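Local coordinates for RxLR effector protein 54 (PDB 5L7S) that binds the host autophagy protein ATG8CL and stimulates autophagosome formation, co-opting the autophagy machinery of the plant cell for the pathogen, at residues Ile22-Leu27 with Gln63-Leu68; Leu31-Arg36 with Pro44-Trp49; Leu206-Glu211 with Asn248-Leu253; Val220-Arg225 with Leu255-Thr260. All coordinates share one frame; numbering follows the deposited sequence.

Interaction 1 (Ile22-Leu27 with Gln63-Leu68); sequences IHPREL and QAFSDL
The Phe65 ring meets His23, Pro24 and Arg25, three consecutive residues at the start of helix 24-30, each on a different part of its surface. Pro24 covers one face: its CB stands 4.0 Å from the Phe65 ring centroid and 17° off the ring normal, which defines a CH-pi contact. At the ring edge comes Arg25, with NH2 3.8 Å from Phe65 CE1. Seen from the arginine, that same carbon lies over a face of the guanidinium, whose plane is turned 70° from the phenyl ring. The His23 ring is almost perpendicular to Phe65 but obliquely placed, with CE1 4.0 Å from Phe65 CD1. Phe65 reaches this position because its CG is anti to the backbone N (chi1 -165°), which directs the ring at Pro24. Arg25 bends at chi3 to bring its guanidinium to the ring edge. Beside the turn, His23 N donates to Glu26 OE2 over 3.2 Å, so the N-cap residue is tied back to the first helical turn. Trp49 and Ile70 also touch the phenylalanine. The phenylalanine of the connection before helix 67-75 thus packs on the N-terminal turn of helix 24-30, joining WY-domain 1 to WY-domain 2 in this tandem WY-repeat protein.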
# COMPACT_ATOMS: atom_id res chain seq x y z
N ILE A 22 6.66 -31.52 -0.46
CA ILE A 22 5.89 -30.58 -1.28
C ILE A 22 6.07 -29.17 -0.70
O ILE A 22 6.03 -28.99 0.53
CB ILE A 22 4.40 -30.97 -1.39
CG1 ILE A 22 3.70 -30.14 -2.47
CG2 ILE A 22 3.66 -30.86 -0.06
CD1 ILE A 22 2.28 -30.59 -2.76
N HIS A 23 6.29 -28.19 -1.57
CA HIS A 23 6.55 -26.81 -1.14
C HIS A 23 5.22 -26.14 -0.76
O HIS A 23 4.24 -26.30 -1.49
CB HIS A 23 7.26 -26.03 -2.24
CG HIS A 23 7.79 -24.70 -1.79
ND1 HIS A 23 7.13 -23.52 -2.02
CD2 HIS A 23 8.92 -24.38 -1.12
CE1 HIS A 23 7.83 -22.52 -1.51
NE2 HIS A 23 8.92 -23.01 -0.96
N PRO A 24 5.17 -25.41 0.38
CA PRO A 24 3.86 -24.88 0.82
C PRO A 24 3.13 -23.96 -0.18
O PRO A 24 1.90 -23.95 -0.19
CB PRO A 24 4.20 -24.13 2.11
CG PRO A 24 5.48 -24.73 2.58
CD PRO A 24 6.24 -25.06 1.33
N ARG A 25 3.86 -23.18 -0.99
CA ARG A 25 3.22 -22.41 -2.07
C ARG A 25 2.47 -23.32 -3.05
O ARG A 25 1.34 -23.00 -3.44
CB ARG A 25 4.22 -21.52 -2.83
CG ARG A 25 3.54 -20.57 -3.81
CD ARG A 25 4.46 -19.50 -4.38
NE ARG A 25 4.61 -18.35 -3.48
CZ ARG A 25 5.61 -18.14 -2.61
NH1 ARG A 25 5.60 -17.04 -1.86
NH2 ARG A 25 6.62 -19.01 -2.47
N GLU A 26 3.09 -24.45 -3.42
CA GLU A 26 2.45 -25.43 -4.32
C GLU A 26 1.20 -26.04 -3.68
O GLU A 26 0.17 -26.16 -4.34
CB GLU A 26 3.41 -26.57 -4.69
CG GLU A 26 4.66 -26.15 -5.46
CD GLU A 26 5.70 -27.27 -5.58
OE1 GLU A 26 6.50 -27.22 -6.54
OE2 GLU A 26 5.74 -28.19 -4.73
N LEU A 27 1.30 -26.43 -2.41
CA LEU A 27 0.17 -27.00 -1.69
C LEU A 27 -0.96 -25.99 -1.49
O LEU A 27 -2.13 -26.35 -1.59
CB LEU A 27 0.60 -27.58 -0.33
CG LEU A 27 -0.51 -28.35 0.42
CD1 LEU A 27 -0.91 -29.61 -0.33
CD2 LEU A 27 -0.10 -28.70 1.84
N GLN A 63 13.86 -18.98 6.29
CA GLN A 63 14.03 -18.44 4.93
C GLN A 63 13.47 -19.35 3.82
O GLN A 63 13.06 -18.86 2.77
CB GLN A 63 15.50 -18.05 4.65
CG GLN A 63 16.46 -19.18 4.25
CD GLN A 63 16.62 -20.26 5.31
OE1 GLN A 63 16.85 -19.96 6.49
NE2 GLN A 63 16.49 -21.51 4.90
N ALA A 64 13.42 -20.67 4.07
CA ALA A 64 12.80 -21.63 3.13
C ALA A 64 11.34 -21.29 2.79
O ALA A 64 10.88 -21.58 1.69
CB ALA A 64 12.90 -23.05 3.66
N PHE A 65 10.63 -20.71 3.76
CA PHE A 65 9.30 -20.13 3.54
C PHE A 65 9.03 -19.05 4.60
O PHE A 65 8.47 -19.34 5.67
CB PHE A 65 8.23 -21.22 3.54
CG PHE A 65 6.91 -20.77 2.97
CD1 PHE A 65 6.82 -20.34 1.65
CD2 PHE A 65 5.75 -20.80 3.74
CE1 PHE A 65 5.60 -19.94 1.11
CE2 PHE A 65 4.54 -20.41 3.21
CZ PHE A 65 4.46 -19.97 1.89
N SER A 66 9.44 -17.83 4.30
CA SER A 66 9.51 -16.73 5.27
C SER A 66 8.17 -16.22 5.77
O SER A 66 7.11 -16.60 5.27
CB SER A 66 10.30 -15.55 4.68
OG SER A 66 9.52 -14.85 3.72
N ASP A 67 8.23 -15.34 6.77
CA ASP A 67 7.07 -14.58 7.24
C ASP A 67 6.47 -13.78 6.10
O ASP A 67 5.25 -13.77 5.91
CB ASP A 67 7.45 -13.64 8.39
CG ASP A 67 7.67 -14.36 9.71
OD1 ASP A 67 7.65 -15.60 9.74
OD2 ASP A 67 7.87 -13.68 10.73
N LEU A 68 7.33 -13.10 5.33
CA LEU A 68 6.88 -12.28 4.21
C LEU A 68 6.29 -13.12 3.07
O LEU A 68 5.26 -12.74 2.50
CB LEU A 68 8.00 -11.38 3.70
CG LEU A 68 8.54 -10.34 4.70
CD1 LEU A 68 9.53 -9.42 4.00
CD2 LEU A 68 7.43 -9.53 5.36

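Interaction 2 (Leu31-Arg36 with Pro44-Trp49); sequences LSLGKR and PDFVQW
The loop 31-36 runs against the first turns of helix 44-60, with Leu33 CA 6.7 Å from Phe46 CA and Leu31 CA 7.0 Å from Asp45 CA. Both segments belong to WY-domain 1, where this loop leaves helix 24-30 through a Schellman motif. Ser32, with a positive phi of 56°, makes the turn, and Leu31 and Leu33 on either side of it in sequence both direct their side chains at the helix.

Leu33 does most of the packing, and its two methyls divide the work. CD2 rests on the helix backbone, 3.6 Å from Phe46 N, and also meets Phe46 CB at 3.8 Å. CD1 points further along the helix to Trp49, and at the same time lies at the edge of the Phe46 ring, near its plane. The leucine therefore sits between side chains that follow one another at a three-residue spacing on one helix face. Its CG is anti to the carbonyl carbon (chi1 -67°), a choice that carries both methyls across to the helix.

Leu31 meets the neighbouring residue of the same turn, Asp45: CD2 approaches Asp45 OD2 at 3.9 Å, while CD1 faces the backbone oxygen of the same residue. No hydrogen bond spans the two segments, so the contact is essentially apolar. The indole nitrogen of Trp49 is satisfied by Pro24 O, and Phe28 meets the indole edge-to-face. On the loop side, Leu33 CD1 comes to 3.7 Å from Trp49 CB and reaches the indole obliquely.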
# COMPACT_ATOMS: atom_id res chain seq x y z
N LEU A 31 -4.70 -27.01 -2.76
CA LEU A 31 -5.76 -26.97 -1.75
C LEU A 31 -6.73 -25.80 -1.96
O LEU A 31 -7.73 -25.72 -1.25
CB LEU A 31 -5.16 -26.89 -0.33
CG LEU A 31 -4.31 -28.07 0.17
CD1 LEU A 31 -3.90 -27.81 1.61
CD2 LEU A 31 -5.06 -29.39 0.06
N SER A 32 -6.41 -24.89 -2.88
CA SER A 32 -7.28 -23.78 -3.27
C SER A 32 -7.67 -22.93 -2.06
O SER A 32 -8.84 -22.62 -1.84
CB SER A 32 -8.52 -24.29 -4.02
OG SER A 32 -8.15 -25.04 -5.16
N LEU A 33 -6.66 -22.59 -1.26
CA LEU A 33 -6.87 -21.79 -0.06
C LEU A 33 -6.96 -20.29 -0.39
O LEU A 33 -7.40 -19.50 0.44
CB LEU A 33 -5.76 -22.07 0.96
CG LEU A 33 -5.77 -23.49 1.54
CD1 LEU A 33 -4.43 -23.82 2.18
CD2 LEU A 33 -6.90 -23.67 2.55
N GLY A 34 -6.56 -19.92 -1.61
CA GLY A 34 -6.80 -18.59 -2.15
C GLY A 34 -8.26 -18.25 -2.44
O GLY A 34 -8.61 -17.08 -2.51
N LYS A 35 -9.11 -19.27 -2.59
CA LYS A 35 -10.53 -19.06 -2.94
C LYS A 35 -11.43 -18.66 -1.77
O LYS A 35 -12.63 -18.43 -1.97
CB LYS A 35 -11.11 -20.34 -3.57
CG LYS A 35 -10.38 -20.85 -4.81
CD LYS A 35 -10.58 -19.96 -6.02
CE LYS A 35 -10.18 -20.67 -7.30
NZ LYS A 35 -10.68 -19.96 -8.51
N ARG A 36 -10.89 -18.57 -0.55
CA ARG A 36 -11.69 -18.26 0.64
C ARG A 36 -10.86 -17.63 1.76
O ARG A 36 -9.63 -17.63 1.72
CB ARG A 36 -12.44 -19.51 1.15
CG ARG A 36 -11.93 -20.86 0.65
CD ARG A 36 -11.99 -21.98 1.69
NE ARG A 36 -13.17 -21.92 2.57
CZ ARG A 36 -13.41 -22.78 3.56
NH1 ARG A 36 -12.59 -23.80 3.80
NH2 ARG A 36 -14.51 -22.62 4.31
N PRO A 44 -10.36 -26.65 7.85
CA PRO A 44 -9.36 -27.61 8.31
C PRO A 44 -8.20 -27.81 7.33
O PRO A 44 -7.11 -28.20 7.75
CB PRO A 44 -10.16 -28.91 8.47
CG PRO A 44 -11.27 -28.78 7.49
CD PRO A 44 -11.63 -27.32 7.50
N ASP A 45 -8.44 -27.54 6.04
CA ASP A 45 -7.37 -27.53 5.04
C ASP A 45 -6.35 -26.43 5.29
O ASP A 45 -5.16 -26.64 5.08
CB ASP A 45 -7.94 -27.38 3.62
CG ASP A 45 -8.71 -28.61 3.17
OD1 ASP A 45 -9.77 -28.90 3.78
OD2 ASP A 45 -8.26 -29.27 2.21
N PHE A 46 -6.81 -25.26 5.74
CA PHE A 46 -5.91 -24.17 6.10
C PHE A 46 -5.10 -24.49 7.35
O PHE A 46 -3.88 -24.32 7.36
CB PHE A 46 -6.67 -22.84 6.29
CG PHE A 46 -5.76 -21.66 6.53
CD1 PHE A 46 -4.83 -21.27 5.57
CD2 PHE A 46 -5.83 -20.94 7.72
CE1 PHE A 46 -3.99 -20.20 5.78
CE2 PHE A 46 -4.99 -19.85 7.94
CZ PHE A 46 -4.07 -19.48 6.97
N VAL A 47 -5.77 -24.97 8.39
CA VAL A 47 -5.10 -25.35 9.65
C VAL A 47 -4.01 -26.39 9.36
O VAL A 47 -2.87 -26.24 9.82
CB VAL A 47 -6.10 -25.90 10.71
CG1 VAL A 47 -5.37 -26.25 12.00
CG2 VAL A 47 -7.22 -24.89 10.97
N GLN A 48 -4.36 -27.41 8.59
CA GLN A 48 -3.40 -28.42 8.12
C GLN A 48 -2.24 -27.80 7.34
O GLN A 48 -1.08 -28.17 7.53
CB GLN A 48 -4.09 -29.50 7.28
CG GLN A 48 -4.82 -30.57 8.09
CD GLN A 48 -3.88 -31.63 8.66
OE1 GLN A 48 -3.23 -31.41 9.69
NE2 GLN A 48 -3.80 -32.78 7.99
N TRP A 49 -2.55 -26.85 6.45
CA TRP A 49 -1.52 -26.13 5.70
C TRP A 49 -0.53 -25.42 6.63
O TRP A 49 0.67 -25.44 6.37
CB TRP A 49 -2.13 -25.13 4.71
CG TRP A 49 -1.10 -24.43 3.90
CD1 TRP A 49 -0.40 -24.94 2.85
CD2 TRP A 49 -0.61 -23.10 4.10
NE1 TRP A 49 0.48 -24.01 2.37
CE2 TRP A 49 0.38 -22.87 3.12
CE3 TRP A 49 -0.91 -22.08 5.01
CZ2 TRP A 49 1.07 -21.66 3.02
CZ3 TRP A 49 -0.23 -20.87 4.91
CH2 TRP A 49 0.75 -20.67 3.92

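Interaction 3 (Leu206-Glu211 with Asn248-Leu253)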
# COMPACT_ATOMS: atom_id res chain seq x y z
N LEU A 206 2.92 14.19 -12.17
CA LEU A 206 2.10 13.32 -13.02
C LEU A 206 1.32 14.13 -14.05
O LEU A 206 1.32 13.79 -15.24
CB LEU A 206 1.14 12.46 -12.18
CG LEU A 206 1.75 11.36 -11.31
CD1 LEU A 206 0.72 10.81 -10.33
CD2 LEU A 206 2.34 10.23 -12.14
N LEU A 207 0.67 15.20 -13.60
CA LEU A 207 -0.11 16.07 -14.49
C LEU A 207 0.71 16.74 -15.60
O LEU A 207 0.18 17.06 -16.66
CB LEU A 207 -0.85 17.14 -13.68
CG LEU A 207 -1.99 16.61 -12.81
CD1 LEU A 207 -2.42 17.65 -11.79
CD2 LEU A 207 -3.18 16.16 -13.65
N LEU A 208 2.00 16.97 -15.35
CA LEU A 208 2.89 17.57 -16.34
C LEU A 208 3.62 16.54 -17.22
O LEU A 208 4.30 16.93 -18.16
CB LEU A 208 3.91 18.48 -15.64
CG LEU A 208 3.34 19.65 -14.82
CD1 LEU A 208 4.41 20.28 -13.94
CD2 LEU A 208 2.69 20.71 -15.70
N THR A 209 3.47 15.25 -16.92
CA THR A 209 4.13 14.18 -17.69
C THR A 209 3.18 13.13 -18.30
O THR A 209 3.64 12.13 -18.85
CB THR A 209 5.17 13.44 -16.81
OG1 THR A 209 4.53 12.89 -15.65
CG2 THR A 209 6.29 14.38 -16.38
N SER A 210 1.86 13.36 -18.23
CA SER A 210 0.90 12.34 -18.65
C SER A 210 -0.50 12.91 -18.88
O SER A 210 -1.15 13.31 -17.92
CB SER A 210 0.84 11.22 -17.61
OG SER A 210 -0.35 10.45 -17.72
N GLU A 211 -0.96 12.93 -20.13
CA GLU A 211 -2.31 13.39 -20.48
C GLU A 211 -3.43 12.53 -19.86
O GLU A 211 -4.44 13.06 -19.39
CB GLU A 211 -2.50 13.46 -22.01
CG GLU A 211 -1.97 14.74 -22.65
CD GLU A 211 -2.88 15.95 -22.46
OE1 GLU A 211 -3.92 15.86 -21.78
OE2 GLU A 211 -2.55 17.03 -23.02
N ASN A 248 -2.14 28.04 -20.58
CA ASN A 248 -1.65 27.33 -19.40
C ASN A 248 -2.49 26.08 -19.16
O ASN A 248 -3.68 26.16 -18.83
CB ASN A 248 -1.72 28.27 -18.19
CG ASN A 248 -1.04 27.71 -16.95
OD1 ASN A 248 -1.18 26.54 -16.62
ND2 ASN A 248 -0.30 28.57 -16.26
N ARG A 249 -1.87 24.91 -19.33
CA ARG A 249 -2.54 23.62 -19.20
C ARG A 249 -3.10 23.38 -17.79
O ARG A 249 -4.20 22.84 -17.65
CB ARG A 249 -1.61 22.47 -19.61
CG ARG A 249 -1.40 22.36 -21.12
CD ARG A 249 -0.02 21.82 -21.50
NE ARG A 249 0.33 20.58 -20.81
CZ ARG A 249 -0.11 19.35 -21.11
NH1 ARG A 249 -0.97 19.15 -22.12
NH2 ARG A 249 0.30 18.30 -20.40
N MET A 250 -2.36 23.78 -16.76
CA MET A 250 -2.81 23.64 -15.37
C MET A 250 -4.00 24.54 -15.05
O MET A 250 -4.92 24.12 -14.35
CB MET A 250 -1.67 23.95 -14.38
CG MET A 250 -0.47 23.02 -14.45
SD MET A 250 -0.81 21.29 -14.07
CE MET A 250 -0.98 20.57 -15.70
N LEU A 251 -3.98 25.77 -15.56
CA LEU A 251 -5.10 26.69 -15.37
C LEU A 251 -6.37 26.14 -15.99
O LEU A 251 -7.43 26.16 -15.36
CB LEU A 251 -4.79 28.07 -15.96
CG LEU A 251 -5.85 29.17 -15.78
CD1 LEU A 251 -6.18 29.40 -14.32
CD2 LEU A 251 -5.38 30.47 -16.43
N ASN A 252 -6.26 25.64 -17.22
CA ASN A 252 -7.40 25.04 -17.92
C ASN A 252 -7.98 23.88 -17.11
O ASN A 252 -9.18 23.84 -16.83
CB ASN A 252 -7.01 24.57 -19.33
CG ASN A 252 -8.21 24.34 -20.24
OD1 ASN A 252 -8.53 25.19 -21.08
ND2 ASN A 252 -8.89 23.21 -20.07
N LEU A 253 -7.09 22.98 -16.70
CA LEU A 253 -7.46 21.83 -15.87
C LEU A 253 -8.20 22.24 -14.61
O LEU A 253 -9.22 21.63 -14.27
CB LEU A 253 -6.21 21.02 -15.51
CG LEU A 253 -6.33 19.87 -14.51
CD1 LEU A 253 -7.48 18.92 -14.82
CD2 LEU A 253 -5.00 19.14 -14.47
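The guanidinium of Arg249 meets Glu211 at its edge: OE2 lies only 8° out of the guanidinium plane, 2.8 Å from NH1, in a salt bridge that is also a hydrogen bond. The carboxylate is turned nearly square to it: the two planes are 81° apart, and NH1 arrives from above the carboxylate plane, 49° out of it. A single nitrogen thus grips a single oxygen, in place of the two parallel bonds of a side-on pair. Leu207 O stands obliquely to the same guanidinium, but it accepts a hydrogen bond from His214 NE2. Arg249 is bent at chi2 and chi3, and Glu211 at chi2, which brings the two charged ends together between the segments. Both residues are exposed, so solvent would be expected to weaken the electrostatic gain.

Beside the ion pair the contact is apolar. Met250 folds at chi2 and chi3, placing its CE 3.7 Å from Leu208 CD2 and 4.0 Å from Leu207 CB. Deeper in, Leu207 CD2 touches Leu253 CD2 at 3.6 Å, the two leucine side chains crossing at about a right angle. Leu235 of helix 228-235 also packs on Leu207 and Met250. The start of the second helix is fixed by Asn248, whose OD1 accepts from Leu251 N at 3.1 Å, an N-cap bond. Altogether the contact packs the end of helix 196-207 and the link after it against the capped start of helix 249-266, where WY-domain 4 meets WY-domain 5.

Interaction 4 (Val220-Arg225 with Leu255-Thr260); sequences VWLKAR and LRYTQT
This is an aromatic packing contact between two helices inside WY-domain 5, bringing the C-terminal part of helix 212-223 against the middle of helix 249-266. Its centre is an edge-to-face pair. The six-membered ring of Trp221 turns its edge to the face of Tyr257, with centroids 5.5 Å apart and planes at 86°. Trp221 CE3 is the atom over the phenol, lying 3.9 Å from Tyr257 CD1. Further out along the tyrosine, CE1 meets Trp221 CB at 3.5 Å, and the hydroxyl OH of Tyr257 ends 3.2 Å from Trp221 O, beside the tryptophan backbone. With chi1 at 179° the Tyr257 side chain leaves its helix fully extended from the main-chain nitrogen, straight at the opposing helix.

A tryptophan packed on a tyrosine across the helices is the feature for which the WY fold is named, and Trp221 and Tyr257 are probably that pair here. Both polar ends are satisfied by neighbours: Tyr257 OH is hydrogen-bonded to Glu226 O, just past the Schellman turn at Arg225, and Trp221 NE1 to Glu203 OE1 on helix 196-207.

Leu222 widens the contact toward the next turn. Its CD2 lies 3.6 Å from Thr260 CG2, and its CB packs on Tyr257 CE1. Thr260 can present this methyl because its hydroxyl is turned back to its own helix, where OG1 donates to Arg256 O over 2.9 Å.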
# COMPACT_ATOMS: atom_id res chain seq x y z
N VAL A 220 -10.73 11.60 -9.15
CA VAL A 220 -10.27 11.32 -7.78
C VAL A 220 -10.55 12.49 -6.82
O VAL A 220 -10.97 12.26 -5.68
CB VAL A 220 -8.77 10.92 -7.77
CG1 VAL A 220 -8.20 10.91 -6.35
CG2 VAL A 220 -8.60 9.55 -8.41
N TRP A 221 -10.31 13.72 -7.28
CA TRP A 221 -10.65 14.91 -6.50
C TRP A 221 -12.15 15.04 -6.29
O TRP A 221 -12.60 15.41 -5.21
CB TRP A 221 -10.15 16.19 -7.19
CG TRP A 221 -8.66 16.32 -7.30
CD1 TRP A 221 -7.72 15.78 -6.47
CD2 TRP A 221 -7.94 17.06 -8.29
NE1 TRP A 221 -6.46 16.13 -6.88
CE2 TRP A 221 -6.56 16.92 -7.99
CE3 TRP A 221 -8.32 17.83 -9.40
CZ2 TRP A 221 -5.56 17.52 -8.78
CZ3 TRP A 221 -7.33 18.42 -10.17
CH2 TRP A 221 -5.97 18.26 -9.86
N LEU A 222 -12.92 14.74 -7.34
CA LEU A 222 -14.38 14.88 -7.31
C LEU A 222 -15.02 13.86 -6.37
O LEU A 222 -15.93 14.21 -5.62
CB LEU A 222 -14.97 14.73 -8.72
CG LEU A 222 -16.40 15.22 -8.91
CD1 LEU A 222 -16.46 16.74 -8.81
CD2 LEU A 222 -16.94 14.75 -10.26
N LYS A 223 -14.53 12.62 -6.39
CA LYS A 223 -14.95 11.59 -5.44
C LYS A 223 -14.57 11.95 -4.00
O LYS A 223 -15.34 11.71 -3.08
CB LYS A 223 -14.36 10.22 -5.79
CG LYS A 223 -14.87 9.08 -4.92
CD LYS A 223 -14.29 7.74 -5.34
CE LYS A 223 -14.60 6.66 -4.32
NZ LYS A 223 -14.04 5.35 -4.73
N ALA A 224 -13.38 12.53 -3.83
CA ALA A 224 -12.93 13.03 -2.53
C ALA A 224 -13.57 14.37 -2.13
O ALA A 224 -13.29 14.89 -1.05
CB ALA A 224 -11.41 13.15 -2.51
N ARG A 225 -14.39 14.95 -3.02
CA ARG A 225 -15.15 16.18 -2.77
C ARG A 225 -14.23 17.37 -2.48
O ARG A 225 -14.59 18.26 -1.70
CB ARG A 225 -16.17 15.97 -1.64
CG ARG A 225 -17.10 14.77 -1.85
CD ARG A 225 -18.10 14.63 -0.71
NE ARG A 225 -19.05 15.75 -0.65
CZ ARG A 225 -20.10 15.91 -1.46
NH1 ARG A 225 -20.39 15.03 -2.42
NH2 ARG A 225 -20.88 16.98 -1.30
N LEU A 255 -9.86 25.10 -14.05
CA LEU A 255 -11.14 25.66 -14.46
C LEU A 255 -12.14 24.57 -14.84
O LEU A 255 -13.33 24.69 -14.53
CB LEU A 255 -10.96 26.64 -15.62
CG LEU A 255 -10.19 27.92 -15.27
CD1 LEU A 255 -9.69 28.64 -16.52
CD2 LEU A 255 -11.06 28.85 -14.43
N ARG A 256 -11.67 23.52 -15.51
CA ARG A 256 -12.51 22.37 -15.87
C ARG A 256 -12.96 21.58 -14.65
O ARG A 256 -14.12 21.17 -14.59
CB ARG A 256 -11.81 21.44 -16.87
CG ARG A 256 -11.61 22.01 -18.27
CD ARG A 256 -12.92 22.38 -18.94
NE ARG A 256 -12.75 22.71 -20.36
CZ ARG A 256 -13.65 23.33 -21.13
NH1 ARG A 256 -14.83 23.72 -20.64
NH2 ARG A 256 -13.36 23.58 -22.40
N TYR A 257 -12.06 21.35 -13.70
CA TYR A 257 -12.46 20.74 -12.43
C TYR A 257 -13.50 21.60 -11.73
O TYR A 257 -14.51 21.09 -11.27
CB TYR A 257 -11.27 20.52 -11.48
CG TYR A 257 -11.74 19.90 -10.18
CD1 TYR A 257 -12.08 18.55 -10.13
CD2 TYR A 257 -11.90 20.67 -9.03
CE1 TYR A 257 -12.54 17.98 -8.95
CE2 TYR A 257 -12.36 20.11 -7.85
CZ TYR A 257 -12.67 18.76 -7.82
OH TYR A 257 -13.13 18.18 -6.66
N THR A 258 -13.24 22.91 -11.66
CA THR A 258 -14.13 23.85 -10.99
C THR A 258 -15.56 23.82 -11.56
O THR A 258 -16.52 23.88 -10.79
CB THR A 258 -13.58 25.29 -11.03
OG1 THR A 258 -12.27 25.32 -10.45
CG2 THR A 258 -14.48 26.25 -10.27
N GLN A 259 -15.69 23.72 -12.88
CA GLN A 259 -17.03 23.66 -13.49
C GLN A 259 -17.72 22.31 -13.20
O GLN A 259 -18.94 22.28 -13.03
CB GLN A 259 -17.01 24.00 -14.99
CG GLN A 259 -16.64 22.88 -15.96
CD GLN A 259 -16.84 23.29 -17.41
OE1 GLN A 259 -15.99 23.96 -17.99
NE2 GLN A 259 -17.96 22.90 -17.99
N THR A 260 -16.94 21.23 -13.15
CA THR A 260 -17.45 19.92 -12.72
C THR A 260 -17.96 19.99 -11.29
O THR A 260 -19.06 19.52 -11.00
CB THR A 260 -16.37 18.82 -12.81
OG1 THR A 260 -15.72 18.86 -14.08
CG2 THR A 260 -16.98 17.44 -12.60

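In the fold
From the N terminus, interaction 2 closes a short loop between helix 24-30 and helix 44-60 within WY-domain 1. It is nested inside the longer loop closed by interaction 1, which ties that domain to the start of WY-domain 2. The two touch through Trp49, whose indole packs on Phe65 and Leu27. After the central repeats, interactions 3 and 4 cross along the chain: 206-211 and 220-225 come first, then 248-253 and 255-260 on the shared helix 249-266. One joins WY-domains 4 and 5; the other lies within WY-domain 5. The N- and C-terminal pairs lie on opposite sides of the chain's centre, contact centres 44 to 48 Å apart.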